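PDB 3UMV: deoxyribodipyrimidine photo-lyase from Oryza sativa Japonica Group, which uses light and a bound FAD to split cyclobutane pyrimidine dimers in ultraviolet-damaged DNA back into two pyrimidines. Local coordinates for residues M461-C466 / D471-I476; W43-Q48 / R141-A146; Q48-N53 / R107-F112. One frame throughout, in Å; residues are numbered along the deposited sequence.

Contact 1. Residues M461-C466 / D471-I476; sequences MNYAGC and DVDAYI
Val472 meets both Tyr463 and Cys466 from the start of the next helix, one methyl for each. Val472 CG1 lies 3.7 Å from Tyr463 OH and 4.0 Å from Tyr463 CZ, reaching the phenol at its hydroxyl end and at a slant to the ring. Val472 CG2 turns to the other helix's backbone and lies 3.9 Å from Cys466 C, with Cys466 CB a little farther off. Ile476, one turn on, adds its CD1 at 4.2 Å from Tyr463 OH. No hydrogen bond spans the two segments; the side-chain contact is van der Waals. Tyr463 gets this far because CG stands anti to the backbone N (chi1 -169°), which carries the ring out to the second helix. Its side chain lies about 7 Å from that of Trp378, predicted to carry electrons as a tryptophanyl radical.

Both helices are capped at their starts. Asn462 OD1 accepts from Gly465 N at 2.9 Å; Asp471 OD1 accepts from Ala474 N at 3.2 Å from above the carboxylate plane. The contact closes the corner between the consecutive helices 463-469 and 472-489. Tyr463 and Cys466 also pack on Leu377 of helix 376-388 and on Tyr398 of helix 393-405.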
ATOM      1  N   MET A 461     -16.704  17.684   8.673  1.00 15.98           N
ATOM      2  CA  MET A 461     -15.558  18.468   9.120  1.00 16.96           C
ATOM      3  C   MET A 461     -15.630  19.796   8.389  1.00 19.94           C
ATOM      4  O   MET A 461     -16.116  19.859   7.257  1.00 23.73           O
ATOM      5  CB  MET A 461     -14.243  17.765   8.782  1.00 16.02           C
ATOM      6  CG  MET A 461     -13.961  16.456   9.545  1.00 14.83           C
ATOM      7  SD  MET A 461     -12.492  15.606   8.882  1.00 23.52           S
ATOM      8  CE  MET A 461     -11.166  16.574   9.615  1.00 23.67           C
ATOM      9  N   ASN A 462     -15.171  20.873   9.021  1.00 21.34           N
ATOM     10  CA  ASN A 462     -15.192  22.161   8.332  1.00 24.02           C
ATOM     11  C   ASN A 462     -13.979  23.018   8.633  1.00 23.73           C
ATOM     12  O   ASN A 462     -13.157  22.666   9.492  1.00 22.34           O
ATOM     13  CB  ASN A 462     -16.510  22.928   8.549  1.00 27.30           C
ATOM     14  CG  ASN A 462     -16.775  23.269  10.013  1.00 31.42           C
ATOM     15  OD1 ASN A 462     -15.924  23.063  10.887  1.00 33.00           O
ATOM     16  ND2 ASN A 462     -17.963  23.812  10.280  1.00 33.53           N
ATOM     17  N   TYR A 463     -13.862  24.112   7.882  1.00 23.83           N
ATOM     18  CA  TYR A 463     -12.741  25.034   7.965  1.00 28.69           C
ATOM     19  C   TYR A 463     -12.614  25.524   9.399  1.00 27.47           C
ATOM     20  O   TYR A 463     -11.535  25.470   9.987  1.00 29.16           O
ATOM     21  CB  TYR A 463     -12.997  26.216   7.024  1.00 32.63           C
ATOM     22  CG  TYR A 463     -11.825  27.145   6.774  1.00 38.84           C
ATOM     23  CD1 TYR A 463     -11.507  28.159   7.672  1.00 43.38           C
ATOM     24  CD2 TYR A 463     -11.070  27.043   5.609  1.00 38.19           C
ATOM     25  CE1 TYR A 463     -10.443  29.026   7.431  1.00 43.99           C
ATOM     26  CE2 TYR A 463     -10.012  27.903   5.359  1.00 41.08           C
ATOM     27  CZ  TYR A 463      -9.700  28.892   6.274  1.00 43.59           C
ATOM     28  OH  TYR A 463      -8.646  29.748   6.027  1.00 44.48           O
ATOM     29  N   ALA A 464     -13.728  25.987   9.961  1.00 27.80           N
ATOM     30  CA  ALA A 464     -13.727  26.499  11.330  1.00 32.32           C
ATOM     31  C   ALA A 464     -13.200  25.463  12.321  1.00 35.42           C
ATOM     32  O   ALA A 464     -12.512  25.803  13.281  1.00 37.86           O
ATOM     33  CB  ALA A 464     -15.121  26.970  11.731  1.00 31.74           C
ATOM     34  N   GLY A 465     -13.529  24.198  12.082  1.00 34.89           N
ATOM     35  CA  GLY A 465     -13.086  23.121  12.951  1.00 34.31           C
ATOM     36  C   GLY A 465     -11.586  22.942  12.889  1.00 31.80           C
ATOM     37  O   GLY A 465     -10.941  22.632  13.894  1.00 33.65           O
ATOM     38  N   CYS A 466     -11.025  23.139  11.701  1.00 32.43           N
ATOM     39  CA  CYS A 466      -9.580  23.055  11.530  1.00 23.42           C
ATOM     40  C   CYS A 466      -8.874  24.224  12.198  1.00 29.11           C
ATOM     41  O   CYS A 466      -7.828  24.039  12.818  1.00 26.92           O
ATOM     42  CB  CYS A 466      -9.212  22.997  10.052  1.00 22.28           C
ATOM     43  SG  CYS A 466      -9.742  21.456   9.257  1.00 27.73           S
ATOM     44  N   ASP A 471      -2.775  25.940  13.207  1.00 23.53           N
ATOM     45  CA  ASP A 471      -2.558  27.188  12.474  1.00 27.07           C
ATOM     46  C   ASP A 471      -2.763  26.969  10.974  1.00 24.94           C
ATOM     47  O   ASP A 471      -1.809  26.681  10.247  1.00 19.90           O
ATOM     48  CB  ASP A 471      -1.132  27.695  12.754  1.00 26.56           C
ATOM     49  CG  ASP A 471      -0.869  29.101  12.222  1.00 30.36           C
ATOM     50  OD1 ASP A 471      -1.644  29.617  11.393  1.00 29.51           O
ATOM     51  OD2 ASP A 471       0.148  29.693  12.636  1.00 36.99           O
ATOM     52  N   VAL A 472      -4.015  27.101  10.528  1.00 21.63           N
ATOM     53  CA  VAL A 472      -4.402  26.928   9.123  1.00 20.56           C
ATOM     54  C   VAL A 472      -3.595  27.803   8.155  1.00 19.83           C
ATOM     55  O   VAL A 472      -3.217  27.352   7.077  1.00 23.76           O
ATOM     56  CB  VAL A 472      -5.908  27.227   8.922  1.00 26.64           C
ATOM     57  CG1 VAL A 472      -6.256  27.243   7.439  1.00 28.57           C
ATOM     58  CG2 VAL A 472      -6.753  26.198   9.653  1.00 27.11           C
ATOM     59  N   ASP A 473      -3.325  29.049   8.543  1.00 22.67           N
ATOM     60  CA  ASP A 473      -2.592  29.952   7.663  1.00 25.60           C
ATOM     61  C   ASP A 473      -1.146  29.506   7.467  1.00 24.99           C
ATOM     62  O   ASP A 473      -0.575  29.680   6.384  1.00 22.42           O
ATOM     63  CB  ASP A 473      -2.649  31.390   8.193  1.00 36.96           C
ATOM     64  CG  ASP A 473      -4.057  31.959   8.173  1.00 47.56           C
ATOM     65  OD1 ASP A 473      -4.914  31.412   7.440  1.00 49.37           O
ATOM     66  OD2 ASP A 473      -4.304  32.954   8.884  1.00 53.73           O
ATOM     67  N   ALA A 474      -0.561  28.922   8.513  1.00 23.49           N
ATOM     68  CA  ALA A 474       0.788  28.393   8.423  1.00 23.86           C
ATOM     69  C   ALA A 474       0.847  27.216   7.442  1.00 22.39           C
ATOM     70  O   ALA A 474       1.772  27.117   6.640  1.00 25.54           O
ATOM     71  CB  ALA A 474       1.310  27.995   9.812  1.00 25.44           C
ATOM     72  N   TYR A 475      -0.153  26.341   7.485  1.00 20.57           N
ATOM     73  CA  TYR A 475      -0.202  25.224   6.549  1.00 18.38           C
ATOM     74  C   TYR A 475      -0.341  25.732   5.130  1.00 21.12           C
ATOM     75  O   TYR A 475       0.335  25.272   4.220  1.00 21.75           O
ATOM     76  CB  TYR A 475      -1.361  24.287   6.879  1.00 18.15           C
ATOM     77  CG  TYR A 475      -1.525  23.142   5.906  1.00 18.11           C
ATOM     78  CD1 TYR A 475      -2.606  23.100   5.032  1.00 17.84           C
ATOM     79  CD2 TYR A 475      -0.615  22.091   5.871  1.00 19.59           C
ATOM     80  CE1 TYR A 475      -2.777  22.055   4.158  1.00 18.28           C
ATOM     81  CE2 TYR A 475      -0.777  21.037   4.993  1.00 16.64           C
ATOM     82  CZ  TYR A 475      -1.863  21.029   4.132  1.00 17.08           C
ATOM     83  OH  TYR A 475      -2.067  20.004   3.256  1.00 17.28           O
ATOM     84  N   ILE A 476      -1.229  26.697   4.949  1.00 23.03           N
ATOM     85  CA  ILE A 476      -1.430  27.286   3.639  1.00 26.06           C
ATOM     86  C   ILE A 476      -0.144  27.898   3.081  1.00 26.22           C
ATOM     87  O   ILE A 476       0.207  27.634   1.928  1.00 26.53           O
ATOM     88  CB  ILE A 476      -2.572  28.301   3.661  1.00 21.79           C
ATOM     89  CG1 ILE A 476      -3.898  27.562   3.858  1.00 19.69           C
ATOM     90  CG2 ILE A 476      -2.600  29.098   2.365  1.00 25.02           C
ATOM     91  CD1 ILE A 476      -5.037  28.471   4.244  1.00 25.55           C
TER

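Contact 2. Residues W43-Q48 / R141-A146; sequences WMLRDQ and RPVREA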
ATOM      1  N   TRP A  43       7.129 -15.361  -7.098  1.00 15.25           N
ATOM      2  CA  TRP A  43       6.574 -14.273  -7.882  1.00 14.10           C
ATOM      3  C   TRP A  43       6.342 -13.095  -6.940  1.00 15.00           C
ATOM      4  O   TRP A  43       5.360 -13.054  -6.207  1.00 17.01           O
ATOM      5  CB  TRP A  43       5.274 -14.724  -8.568  1.00 15.35           C
ATOM      6  CG  TRP A  43       4.527 -13.613  -9.275  1.00 17.38           C
ATOM      7  CD1 TRP A  43       5.001 -12.365  -9.580  1.00 15.35           C
ATOM      8  CD2 TRP A  43       3.164 -13.646  -9.735  1.00 16.60           C
ATOM      9  NE1 TRP A  43       4.031 -11.637 -10.214  1.00 16.37           N
ATOM     10  CE2 TRP A  43       2.892 -12.393 -10.319  1.00 17.26           C
ATOM     11  CE3 TRP A  43       2.150 -14.616  -9.713  1.00 21.28           C
ATOM     12  CZ2 TRP A  43       1.638 -12.074 -10.876  1.00 16.73           C
ATOM     13  CZ3 TRP A  43       0.902 -14.298 -10.275  1.00 16.65           C
ATOM     14  CH2 TRP A  43       0.664 -13.041 -10.844  1.00 19.41           C
ATOM     15  N   MET A  44       7.298 -12.170  -6.934  1.00 15.22           N
ATOM     16  CA  MET A  44       7.233 -10.965  -6.121  1.00 13.23           C
ATOM     17  C   MET A  44       6.294  -9.957  -6.766  1.00 14.55           C
ATOM     18  O   MET A  44       6.436  -9.653  -7.946  1.00 14.92           O
ATOM     19  CB  MET A  44       8.633 -10.362  -6.043  1.00 16.10           C
ATOM     20  CG  MET A  44       8.728  -9.076  -5.225  1.00 18.30           C
ATOM     21  SD  MET A  44      10.403  -8.413  -5.318  1.00 18.34           S
ATOM     22  CE  MET A  44      11.269  -9.401  -4.098  1.00 15.87           C
ATOM     23  N   LEU A  45       5.350  -9.427  -5.997  1.00 13.02           N
ATOM     24  CA  LEU A  45       4.493  -8.365  -6.497  1.00 11.92           C
ATOM     25  C   LEU A  45       4.301  -7.265  -5.475  1.00 16.14           C
ATOM     26  O   LEU A  45       4.755  -6.143  -5.687  1.00 17.66           O
ATOM     27  CB  LEU A  45       3.150  -8.912  -6.991  1.00 13.71           C
ATOM     28  CG  LEU A  45       2.322  -7.926  -7.817  1.00 12.27           C
ATOM     29  CD1 LEU A  45       1.433  -8.720  -8.771  1.00 14.72           C
ATOM     30  CD2 LEU A  45       1.493  -6.995  -6.920  1.00 14.55           C
ATOM     31  N   ARG A  46       3.643  -7.579  -4.362  1.00 12.96           N
ATOM     32  CA  ARG A  46       3.391  -6.547  -3.352  1.00 14.72           C
ATOM     33  C   ARG A  46       4.596  -6.244  -2.478  1.00 16.95           C
ATOM     34  O   ARG A  46       4.763  -5.109  -2.020  1.00 18.15           O
ATOM     35  CB  ARG A  46       2.196  -6.905  -2.476  1.00 16.46           C
ATOM     36  CG  ARG A  46       1.651  -5.709  -1.693  1.00 14.60           C
ATOM     37  CD  ARG A  46       0.518  -6.147  -0.809  1.00 18.82           C
ATOM     38  NE  ARG A  46      -0.176  -5.028  -0.189  1.00 12.00           N
ATOM     39  CZ  ARG A  46      -1.220  -5.196   0.616  1.00 12.56           C
ATOM     40  NH1 ARG A  46      -1.662  -6.427   0.861  1.00 11.60           N
ATOM     41  NH2 ARG A  46      -1.829  -4.153   1.158  1.00 15.79           N
ATOM     42  N   ASP A  47       5.444  -7.238  -2.242  1.00 13.94           N
ATOM     43  CA  ASP A  47       6.482  -7.049  -1.234  1.00 13.26           C
ATOM     44  C   ASP A  47       7.873  -6.993  -1.853  1.00 15.22           C
ATOM     45  O   ASP A  47       8.596  -7.989  -1.911  1.00 15.68           O
ATOM     46  CB  ASP A  47       6.338  -8.121  -0.148  1.00 14.12           C
ATOM     47  CG  ASP A  47       5.003  -8.010   0.587  1.00 17.52           C
ATOM     48  OD1 ASP A  47       4.088  -8.785   0.258  1.00 19.10           O
ATOM     49  OD2 ASP A  47       4.847  -7.105   1.448  1.00 15.70           O
ATOM     50  N   GLN A  48       8.222  -5.794  -2.317  1.00 13.83           N
ATOM     51  CA  GLN A  48       9.416  -5.557  -3.107  1.00 12.38           C
ATOM     52  C   GLN A  48      10.648  -5.330  -2.236  1.00 15.81           C
ATOM     53  O   GLN A  48      11.202  -4.218  -2.173  1.00 16.67           O
ATOM     54  CB  GLN A  48       9.162  -4.401  -4.068  1.00 13.17           C
ATOM     55  CG  GLN A  48       8.017  -4.714  -5.023  1.00 14.67           C
ATOM     56  CD  GLN A  48       7.344  -3.479  -5.582  1.00 18.84           C
ATOM     57  OE1 GLN A  48       7.979  -2.440  -5.776  1.00 24.15           O
ATOM     58  NE2 GLN A  48       6.051  -3.592  -5.856  1.00 20.71           N
ATOM     59  N   ARG A 141      -8.312  -5.943  -6.688  1.00 13.89           N
ATOM     60  CA  ARG A 141      -8.859  -6.821  -7.705  1.00 16.80           C
ATOM     61  C   ARG A 141      -7.938  -7.095  -8.909  1.00 14.18           C
ATOM     62  O   ARG A 141      -7.904  -8.225  -9.385  1.00 15.72           O
ATOM     63  CB  ARG A 141     -10.294  -6.433  -8.123  1.00 17.61           C
ATOM     64  CG  ARG A 141     -10.422  -5.329  -9.161  1.00 23.39           C
ATOM     65  CD  ARG A 141     -11.900  -5.037  -9.462  1.00 23.19           C
ATOM     66  NE  ARG A 141     -12.665  -4.722  -8.255  1.00 17.63           N
ATOM     67  CZ  ARG A 141     -12.902  -3.484  -7.815  1.00 19.38           C
ATOM     68  NH1 ARG A 141     -12.449  -2.426  -8.488  1.00 19.83           N
ATOM     69  NH2 ARG A 141     -13.608  -3.299  -6.704  1.00 19.00           N
ATOM     70  N   PRO A 142      -7.181  -6.088  -9.404  1.00 13.78           N
ATOM     71  CA  PRO A 142      -6.371  -6.486 -10.569  1.00 15.28           C
ATOM     72  C   PRO A 142      -5.268  -7.486 -10.235  1.00 16.55           C
ATOM     73  O   PRO A 142      -4.857  -8.273 -11.106  1.00 16.76           O
ATOM     74  CB  PRO A 142      -5.782  -5.165 -11.088  1.00 20.87           C
ATOM     75  CG  PRO A 142      -6.074  -4.144 -10.054  1.00 21.45           C
ATOM     76  CD  PRO A 142      -7.178  -4.630  -9.172  1.00 14.93           C
ATOM     77  N   VAL A 143      -4.788  -7.455  -8.996  1.00 16.67           N
ATOM     78  CA  VAL A 143      -3.756  -8.390  -8.566  1.00 17.98           C
ATOM     79  C   VAL A 143      -4.319  -9.795  -8.350  1.00 19.05           C
ATOM     80  O   VAL A 143      -3.756 -10.779  -8.825  1.00 16.68           O
ATOM     81  CB  VAL A 143      -3.087  -7.912  -7.286  1.00 15.24           C
ATOM     82  CG1 VAL A 143      -2.050  -8.922  -6.854  1.00 16.20           C
ATOM     83  CG2 VAL A 143      -2.482  -6.533  -7.506  1.00 17.41           C
ATOM     84  N   ARG A 144      -5.423  -9.873  -7.605  1.00 17.27           N
ATOM     85  CA  ARG A 144      -6.140 -11.119  -7.394  1.00 15.81           C
ATOM     86  C   ARG A 144      -6.522 -11.759  -8.721  1.00 17.39           C
ATOM     87  O   ARG A 144      -6.399 -12.965  -8.871  1.00 19.80           O
ATOM     88  CB  ARG A 144      -7.408 -10.907  -6.539  1.00 16.86           C
ATOM     89  CG  ARG A 144      -7.154 -10.452  -5.122  1.00 22.16           C
ATOM     90  CD  ARG A 144      -8.447 -10.423  -4.295  1.00 22.29           C
ATOM     91  NE  ARG A 144      -8.961 -11.760  -3.975  1.00 23.79           N
ATOM     92  CZ  ARG A 144      -9.915 -11.987  -3.071  1.00 23.38           C
ATOM     93  NH1 ARG A 144     -10.457 -10.984  -2.414  1.00 20.48           N
ATOM     94  NH2 ARG A 144     -10.337 -13.218  -2.824  1.00 25.98           N
ATOM     95  N   GLU A 145      -6.967 -10.959  -9.684  1.00 16.67           N
ATOM     96  CA  GLU A 145      -7.371 -11.510 -10.973  1.00 17.85           C
ATOM     97  C   GLU A 145      -6.167 -12.029 -11.744  1.00 20.60           C
ATOM     98  O   GLU A 145      -6.246 -13.061 -12.412  1.00 22.08           O
ATOM     99  CB  GLU A 145      -8.121 -10.463 -11.794  1.00 21.07           C
ATOM    100  CG  GLU A 145      -9.480 -10.118 -11.206  1.00 29.01           C
ATOM    101  CD  GLU A 145     -10.123  -8.906 -11.858  1.00 33.86           C
ATOM    102  OE1 GLU A 145     -11.234  -8.530 -11.427  1.00 33.02           O
ATOM    103  OE2 GLU A 145      -9.524  -8.327 -12.791  1.00 37.77           O
ATOM    104  N   ALA A 146      -5.042 -11.328 -11.629  1.00 14.82           N
ATOM    105  CA  ALA A 146      -3.827 -11.794 -12.289  1.00 17.40           C
ATOM    106  C   ALA A 146      -3.331 -13.093 -11.664  1.00 17.91           C
ATOM    107  O   ALA A 146      -2.848 -13.972 -12.376  1.00 19.38           O
ATOM    108  CB  ALA A 146      -2.744 -10.729 -12.245  1.00 20.15           C
TER
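In the alpha/beta domain of the photolyase, a Rossmann-like sheet carries helices on its faces, and here the C-terminal end of strand 40-44 and the residues just after it pack against the first turns of helix 141-157. Leu45 and Val143 make the closest backbone approach, with CA atoms 8.5 Å apart, and their side chains run alongside each other, pointing opposite ways. Val143 CG1 touches both methyls of the leucine, Leu45 CD1 at 4.0 Å and Leu45 CD2 at the same distance, while Val143 CG2 meets Leu45 CD2 as well. Trp43 brings the far corner of its indole to Ala146, about one turn after Val143: Trp43 CH2 lies 3.9 Å from Ala146 O, which sits at the ring edge and in its plane, and 4.4 Å from Ala146 CB. With chi1 at 173° the indole trails away from the backbone N and reaches the helix, where it also packs on Leu147 and Val150.

Past the strand, the chain is held by polar bonds. Gln48 NE2 donates to Leu45 O at 2.9 Å, nearly straight at 169°, and Asp136 accepts from the backbone N of Leu45, Arg46 and Asp47. Arg46 forms a salt bridge with Asp328. This is a largely apolar contact of a helix with a strand end and the turn after it; no hydrogen bond crosses it, so the fit depends on shape.

Contact 3. Residues Q48-N53 / R107-F112; sequences QRLADN and RHLPFF
Between the loop at 48-53 and the segment 107-112, which leaves a helix through a Schellman motif at His108 and enters a strand at Phe111, the closest CA pair is Leu50 and Leu109 at 9.9 Å, so side chains have to bridge the gap. Leu50 does so twice. Leu50 CB lies over one face of the Arg107 guanidinium, 3.9 Å from Arg107 NH1 and offset toward the rim of the group. At the far end, Leu50 CD2 meets Leu109 CD2 at 4.0 Å. The arginine runs extended from CG to NE, bringing its flat head over the loop. A water at the guanidinium edge accepts from Arg107 NH2 at 2.6 Å and gives a weak bond to Leu50 O at 2.9 Å.

The loop is braced from within. Arg49 grips Asp52 O side-on with NE and NH2, each at 3.1 Å and both from one face of the carbonyl plane, while Asn53 ND2 donates to Arg49 O at 3.0 Å. In the photolyase/cryptochrome alpha/beta domain, the contact joins the loop after strand 40-44 to the link between helix 87-106 and edge strand 111-114; Leu50 also packs on Asp103 of that helix, and Leu109 on Val72 of strand 70-75.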
ATOM      1  N   GLN A  48       8.222  -5.794  -2.317  1.00 13.83           N
ATOM      2  CA  GLN A  48       9.416  -5.557  -3.107  1.00 12.38           C
ATOM      3  C   GLN A  48      10.648  -5.330  -2.236  1.00 15.81           C
ATOM      4  O   GLN A  48      11.202  -4.218  -2.173  1.00 16.67           O
ATOM      5  CB  GLN A  48       9.162  -4.401  -4.068  1.00 13.17           C
ATOM      6  CG  GLN A  48       8.017  -4.714  -5.023  1.00 14.67           C
ATOM      7  CD  GLN A  48       7.344  -3.479  -5.582  1.00 18.84           C
ATOM      8  OE1 GLN A  48       7.979  -2.440  -5.776  1.00 24.15           O
ATOM      9  NE2 GLN A  48       6.051  -3.592  -5.856  1.00 20.71           N
ATOM     10  N   ARG A  49      11.052  -6.408  -1.571  1.00 17.23           N
ATOM     11  CA  ARG A  49      12.172  -6.429  -0.635  1.00 12.41           C
ATOM     12  C   ARG A  49      12.641  -7.866  -0.439  1.00 17.22           C
ATOM     13  O   ARG A  49      11.868  -8.814  -0.592  1.00 15.78           O
ATOM     14  CB  ARG A  49      11.767  -5.829   0.718  1.00 12.40           C
ATOM     15  CG  ARG A  49      10.841  -6.725   1.539  1.00 11.93           C
ATOM     16  CD  ARG A  49      10.315  -6.026   2.815  1.00 14.62           C
ATOM     17  NE  ARG A  49       9.359  -6.915   3.474  1.00 12.34           N
ATOM     18  CZ  ARG A  49       8.059  -6.964   3.200  1.00 18.16           C
ATOM     19  NH1 ARG A  49       7.510  -6.116   2.323  1.00 13.45           N
ATOM     20  NH2 ARG A  49       7.299  -7.851   3.827  1.00 15.51           N
ATOM     21  N   LEU A  50      13.919  -8.021  -0.103  1.00 15.79           N
ATOM     22  CA  LEU A  50      14.476  -9.338   0.206  1.00 17.35           C
ATOM     23  C   LEU A  50      14.456  -9.610   1.713  1.00 20.71           C
ATOM     24  O   LEU A  50      14.314 -10.756   2.126  1.00 21.75           O
ATOM     25  CB  LEU A  50      15.891  -9.474  -0.348  1.00 20.00           C
ATOM     26  CG  LEU A  50      15.992  -9.197  -1.845  1.00 20.63           C
ATOM     27  CD1 LEU A  50      17.448  -9.216  -2.310  1.00 22.37           C
ATOM     28  CD2 LEU A  50      15.142 -10.209  -2.612  1.00 17.56           C
ATOM     29  N   ALA A  51      14.569  -8.568   2.537  1.00 18.87           N
ATOM     30  CA  ALA A  51      14.582  -8.775   3.976  1.00 19.74           C
ATOM     31  C   ALA A  51      13.166  -8.853   4.520  1.00 14.95           C
ATOM     32  O   ALA A  51      12.237  -8.289   3.937  1.00 15.70           O
ATOM     33  CB  ALA A  51      15.359  -7.663   4.685  1.00 26.12           C
ATOM     34  N   ASP A  52      13.001  -9.549   5.635  1.00 14.62           N
ATOM     35  CA  ASP A  52      11.722  -9.536   6.353  1.00 13.21           C
ATOM     36  C   ASP A  52      10.526  -9.847   5.436  1.00 14.91           C
ATOM     37  O   ASP A  52       9.461  -9.221   5.541  1.00 13.64           O
ATOM     38  CB  ASP A  52      11.505  -8.163   6.993  1.00 15.74           C
ATOM     39  CG  ASP A  52      12.618  -7.784   7.949  1.00 21.48           C
ATOM     40  OD1 ASP A  52      12.926  -6.577   8.058  1.00 23.92           O
ATOM     41  OD2 ASP A  52      13.185  -8.696   8.591  1.00 20.36           O
ATOM     42  N   ASN A  53      10.689 -10.843   4.574  1.00 15.40           N
ATOM     43  CA  ASN A  53       9.679 -11.150   3.576  1.00 15.81           C
ATOM     44  C   ASN A  53       9.230 -12.611   3.714  1.00 17.58           C
ATOM     45  O   ASN A  53       9.935 -13.519   3.298  1.00 19.68           O
ATOM     46  CB  ASN A  53      10.247 -10.864   2.180  1.00 13.83           C
ATOM     47  CG  ASN A  53       9.231 -11.096   1.078  1.00 16.44           C
ATOM     48  OD1 ASN A  53       8.357 -11.945   1.206  1.00 16.28           O
ATOM     49  ND2 ASN A  53       9.342 -10.338  -0.006  1.00 14.49           N
ATOM     50  N   ARG A 107      23.911 -11.504  -3.650  1.00 27.65           N
ATOM     51  CA  ARG A 107      23.579 -12.729  -2.917  1.00 32.98           C
ATOM     52  C   ARG A 107      23.518 -13.966  -3.806  1.00 35.36           C
ATOM     53  O   ARG A 107      23.217 -15.057  -3.320  1.00 36.67           O
ATOM     54  CB  ARG A 107      22.203 -12.620  -2.266  1.00 37.13           C
ATOM     55  CG  ARG A 107      22.052 -11.620  -1.160  1.00 44.67           C
ATOM     56  CD  ARG A 107      20.692 -11.834  -0.528  1.00 50.81           C
ATOM     57  NE  ARG A 107      20.278 -10.736   0.333  1.00 59.81           N
ATOM     58  CZ  ARG A 107      19.314 -10.841   1.241  1.00 66.19           C
ATOM     59  NH1 ARG A 107      18.981  -9.797   1.992  1.00 68.52           N
ATOM     60  NH2 ARG A 107      18.690 -12.001   1.403  1.00 67.60           N
ATOM     61  N   HIS A 108      23.745 -13.790  -5.105  1.00 30.97           N
ATOM     62  CA  HIS A 108      23.593 -14.876  -6.074  1.00 34.56           C
ATOM     63  C   HIS A 108      22.170 -15.426  -6.125  1.00 33.49           C
ATOM     64  O   HIS A 108      21.955 -16.603  -6.409  1.00 32.09           O
ATOM     65  CB  HIS A 108      24.607 -15.994  -5.808  1.00 42.73           C
ATOM     66  CG  HIS A 108      26.023 -15.515  -5.769  1.00 47.70           C
ATOM     67  ND1 HIS A 108      26.713 -15.143  -6.903  1.00 50.51           N
ATOM     68  CD2 HIS A 108      26.870 -15.320  -4.731  1.00 49.31           C
ATOM     69  CE1 HIS A 108      27.929 -14.750  -6.566  1.00 51.93           C
ATOM     70  NE2 HIS A 108      28.050 -14.849  -5.253  1.00 51.03           N
ATOM     71  N   LEU A 109      21.201 -14.558  -5.839  1.00 30.46           N
ATOM     72  CA  LEU A 109      19.790 -14.877  -5.998  1.00 29.59           C
ATOM     73  C   LEU A 109      19.321 -14.294  -7.326  1.00 27.90           C
ATOM     74  O   LEU A 109      19.322 -13.076  -7.514  1.00 26.44           O
ATOM     75  CB  LEU A 109      18.981 -14.289  -4.835  1.00 27.32           C
ATOM     76  CG  LEU A 109      17.454 -14.417  -4.819  1.00 29.57           C
ATOM     77  CD1 LEU A 109      16.993 -15.869  -4.760  1.00 27.50           C
ATOM     78  CD2 LEU A 109      16.898 -13.638  -3.645  1.00 28.82           C
ATOM     79  N   PRO A 110      18.940 -15.170  -8.262  1.00 22.68           N
ATOM     80  CA  PRO A 110      18.492 -14.804  -9.610  1.00 22.85           C
ATOM     81  C   PRO A 110      17.223 -13.969  -9.552  1.00 25.55           C
ATOM     82  O   PRO A 110      16.280 -14.353  -8.865  1.00 25.19           O
ATOM     83  CB  PRO A 110      18.187 -16.161 -10.255  1.00 24.83           C
ATOM     84  CG  PRO A 110      18.920 -17.157  -9.435  1.00 24.58           C
ATOM     85  CD  PRO A 110      18.907 -16.626  -8.045  1.00 25.71           C
ATOM     86  N   PHE A 111      17.199 -12.843 -10.261  1.00 21.08           N
ATOM     87  CA  PHE A 111      16.017 -11.984 -10.288  1.00 20.88           C
ATOM     88  C   PHE A 111      15.554 -11.839 -11.731  1.00 19.47           C
ATOM     89  O   PHE A 111      16.235 -11.218 -12.542  1.00 22.30           O
ATOM     90  CB  PHE A 111      16.341 -10.611  -9.681  1.00 18.12           C
ATOM     91  CG  PHE A 111      15.181  -9.637  -9.677  1.00 19.04           C
ATOM     92  CD1 PHE A 111      14.157  -9.748  -8.746  1.00 18.69           C
ATOM     93  CD2 PHE A 111      15.138  -8.595 -10.589  1.00 23.39           C
ATOM     94  CE1 PHE A 111      13.092  -8.829  -8.737  1.00 19.07           C
ATOM     95  CE2 PHE A 111      14.083  -7.687 -10.588  1.00 19.93           C
ATOM     96  CZ  PHE A 111      13.059  -7.808  -9.654  1.00 17.91           C
ATOM     97  N   PHE A 112      14.394 -12.414 -12.046  1.00 19.97           N
ATOM     98  CA  PHE A 112      13.803 -12.291 -13.377  1.00 21.81           C
ATOM     99  C   PHE A 112      12.850 -11.096 -13.444  1.00 21.86           C
ATOM    100  O   PHE A 112      11.880 -11.028 -12.691  1.00 26.46           O
ATOM    101  CB  PHE A 112      13.021 -13.554 -13.736  1.00 18.18           C
ATOM    102  CG  PHE A 112      13.885 -14.770 -13.937  1.00 22.43           C
ATOM    103  CD1 PHE A 112      14.318 -15.129 -15.199  1.00 23.36           C
ATOM    104  CD2 PHE A 112      14.258 -15.553 -12.858  1.00 23.68           C
ATOM    105  CE1 PHE A 112      15.114 -16.253 -15.388  1.00 23.87           C
ATOM    106  CE2 PHE A 112      15.059 -16.685 -13.037  1.00 23.10           C
ATOM    107  CZ  PHE A 112      15.486 -17.033 -14.304  1.00 22.22           C
TER
HETATM  108  O   HOH W   1      16.880 -11.423   3.210  1.00 38.19           O

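Overall arrangement
Contacts 2 and 3 are neighbours in the alpha/beta domain, their centres 16 Å apart. They share Gln48, and both reach the same six-stranded sheet: contact 2 at the end of strand 40-44, contact 3 just before edge strand 111-114. Along the chain, contact 3 is nested inside the loop that contact 2 closes. Contact 1 comes much later, between helices 463-469 and 472-489 near the C-terminus. It lies across the chain's centre, its centre 39 Å from that of contact 2 and 45 Å from that of contact 3. The set therefore spans the enzyme, from the sheet domain to the far end of the helical part, which holds FAD.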